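Local coordinates for protein PcyX_EBK42635 (Marine metagenome, PDB 5OWG) that probably catalyses the ferredoxin-dependent, four-electron reduction of a bilin to phycoerythrobilin, as a phage-type member of the ferredoxin-dependent bilin reductases, at residues 32-37 against 228-233. Sequence-based numbering, arbitrary orientation.
Sequences YNEPGM and SDNLFP
A type II beta turn from Glu34 to Met37 meets Asn230, the first residue beyond helix 220-229. The turn is closed by the backbone bond from Met37 N to Glu34 O (3.1 Å). Gly36 has a positive phi, as the third position of a type II turn favours. Asn230 reaches toward the turn and supplies both hydrogen bonds of the contact from its ND2. Asn230 ND2 donates to Pro35 O at 3.1 Å. This bond is nearly straight (165°), and the acceptor lies in the amide plane. Asn230 ND2 also donates to Glu34 OE1 at 3.2 Å, in a more bent bond. There the nitrogen meets the anti side of the carboxylate oxygen, well out of the carboxylate plane, and the two flat groups are turned 49° against each other. Glu34 CG stands anti to the backbone N (chi1 -175°), and the extended chain carries the carboxylate alongside the amide. The two bonds fix the rotation of the amide. Its other end, OD1, is hydrogen-bonded to Arg39, which also binds Gly36 O. Both polar atoms of this buried side chain therefore have partners. Met37 adds van der Waals packing. Bends at chi2 and chi3 lay Met37 CE against the backbone carbonyl O of Asn230 (3.4 Å). Met37 CE also lies 3.7 Å from Asn230 CB, and Met37 SD 3.8 Å from it. Pro233 CG comes within 4.3 Å of Glu34 OE2, whose salt bridge is with Arg59. That arginine also binds Leu231 O and so links both segments to strand 57-67. The contact joins the loop between strands 30-32 and 47-53, at one side of the antiparallel sheet, to the chain leaving helix 220-229. Met37 packs on strands 47-53 and 57-67, while Phe232 lies against strand 73-82 and helix 189-204.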
loop_
_atom_site.group_PDB
_atom_site.type_symbol
_atom_site.label_atom_id
_atom_site.label_comp_id
_atom_site.label_asym_id
_atom_site.label_seq_id
_atom_site.Cartn_x
_atom_site.Cartn_y
_atom_site.Cartn_z
ATOM N N TYR A 32 -13.324 3.922 2.708
ATOM C CA TYR A 32 -14.467 3.377 1.993
ATOM C C TYR A 32 -14.354 1.860 1.976
ATOM O O TYR A 32 -13.280 1.294 2.200
ATOM C CB TYR A 32 -14.551 3.922 0.560
ATOM C CG TYR A 32 -13.474 3.396 -0.355
ATOM C CD1 TYR A 32 -12.207 3.966 -0.367
ATOM C CD2 TYR A 32 -13.722 2.330 -1.208
ATOM C CE1 TYR A 32 -11.218 3.488 -1.202
ATOM C CE2 TYR A 32 -12.739 1.843 -2.047
ATOM C CZ TYR A 32 -11.488 2.426 -2.039
ATOM O OH TYR A 32 -10.505 1.947 -2.871
ATOM N N ASN A 33 -15.480 1.202 1.711
ATOM C CA ASN A 33 -15.543 -0.257 1.662
ATOM C C ASN A 33 -15.428 -0.686 0.204
ATOM O O ASN A 33 -16.378 -0.549 -0.570
ATOM C CB ASN A 33 -16.833 -0.767 2.295
ATOM C CG ASN A 33 -16.945 -0.414 3.766
ATOM O OD1 ASN A 33 -17.925 0.195 4.197
ATOM N ND2 ASN A 33 -15.939 -0.796 4.547
ATOM N N GLU A 34 -14.265 -1.211 -0.166
ATOM C CA GLU A 34 -14.048 -1.637 -1.544
ATOM C C GLU A 34 -14.755 -2.967 -1.790
ATOM O O GLU A 34 -14.635 -3.884 -0.971
ATOM C CB GLU A 34 -12.557 -1.774 -1.840
ATOM C CG GLU A 34 -12.253 -2.099 -3.296
ATOM C CD GLU A 34 -10.765 -2.163 -3.587
ATOM O OE1 GLU A 34 -10.107 -3.119 -3.124
ATOM O OE2 GLU A 34 -10.253 -1.256 -4.274
ATOM N N PRO A 35 -15.493 -3.111 -2.891
ATOM C CA PRO A 35 -16.175 -4.384 -3.158
ATOM C C PRO A 35 -15.203 -5.556 -3.152
ATOM O O PRO A 35 -14.148 -5.516 -3.790
ATOM C CB PRO A 35 -16.791 -4.169 -4.545
ATOM C CG PRO A 35 -16.937 -2.703 -4.675
ATOM C CD PRO A 35 -15.792 -2.101 -3.921
ATOM N N GLY A 36 -15.571 -6.613 -2.425
ATOM C CA GLY A 36 -14.788 -7.822 -2.343
ATOM C C GLY A 36 -13.875 -7.899 -1.133
ATOM O O GLY A 36 -13.532 -9.006 -0.698
ATOM N N MET A 37 -13.476 -6.753 -0.577
ATOM C CA MET A 37 -12.506 -6.752 0.510
ATOM C C MET A 37 -13.066 -7.348 1.794
ATOM O O MET A 37 -12.286 -7.796 2.642
ATOM C CB MET A 37 -12.016 -5.329 0.783
ATOM C CG MET A 37 -10.726 -5.275 1.590
ATOM S SD MET A 37 -9.298 -5.800 0.626
ATOM C CE MET A 37 -9.097 -4.405 -0.483
ATOM N N SER A 228 -5.523 -11.286 -6.839
ATOM C CA SER A 228 -6.018 -10.993 -8.179
ATOM C C SER A 228 -7.066 -9.888 -8.212
ATOM O O SER A 228 -7.177 -9.186 -9.223
ATOM C CB SER A 228 -6.613 -12.260 -8.805
ATOM O OG SER A 228 -7.731 -12.719 -8.066
ATOM N N ASP A 229 -7.838 -9.709 -7.137
ATOM C CA ASP A 229 -9.006 -8.840 -7.163
ATOM C C ASP A 229 -8.929 -7.641 -6.228
ATOM O O ASP A 229 -9.574 -6.627 -6.513
ATOM C CB ASP A 229 -10.268 -9.639 -6.805
ATOM C CG ASP A 229 -10.513 -10.792 -7.751
ATOM O OD1 ASP A 229 -9.756 -10.932 -8.735
ATOM O OD2 ASP A 229 -11.463 -11.562 -7.509
ATOM N N ASN A 230 -8.171 -7.720 -5.132
ATOM C CA ASN A 230 -8.224 -6.683 -4.108
ATOM C C ASN A 230 -6.839 -6.252 -3.642
ATOM O O ASN A 230 -6.705 -5.731 -2.528
ATOM C CB ASN A 230 -9.042 -7.168 -2.906
ATOM C CG ASN A 230 -10.524 -7.236 -3.201
ATOM O OD1 ASN A 230 -11.053 -8.296 -3.538
ATOM N ND2 ASN A 230 -11.206 -6.099 -3.081
ATOM N N LEU A 231 -5.810 -6.455 -4.461
ATOM C CA LEU A 231 -4.449 -6.072 -4.108
ATOM C C LEU A 231 -3.937 -4.954 -5.005
ATOM O O LEU A 231 -3.623 -3.868 -4.508
ATOM C CB LEU A 231 -3.537 -7.304 -4.182
ATOM C CG LEU A 231 -2.039 -7.016 -4.086
ATOM C CD1 LEU A 231 -1.720 -6.137 -2.883
ATOM C CD2 LEU A 231 -1.238 -8.305 -4.038
ATOM N N PHE A 232 -3.841 -5.188 -6.310
ATOM C CA PHE A 232 -3.571 -4.138 -7.292
ATOM C C PHE A 232 -4.618 -4.251 -8.390
ATOM O O PHE A 232 -4.326 -4.692 -9.508
ATOM C CB PHE A 232 -2.154 -4.247 -7.853
ATOM C CG PHE A 232 -1.086 -4.080 -6.817
ATOM C CD1 PHE A 232 -0.854 -2.844 -6.238
ATOM C CD2 PHE A 232 -0.313 -5.154 -6.422
ATOM C CE1 PHE A 232 0.123 -2.689 -5.277
ATOM C CE2 PHE A 232 0.659 -5.005 -5.457
ATOM C CZ PHE A 232 0.883 -3.770 -4.889
ATOM N N PRO A 233 -5.857 -3.865 -8.098
ATOM C CA PRO A 233 -6.928 -4.032 -9.084
ATOM C C PRO A 233 -6.684 -3.188 -10.321
ATOM O O PRO A 233 -6.085 -2.111 -10.264
ATOM C CB PRO A 233 -8.184 -3.562 -8.336
ATOM C CG PRO A 233 -7.802 -3.545 -6.887
ATOM C CD PRO A 233 -6.346 -3.230 -6.864
#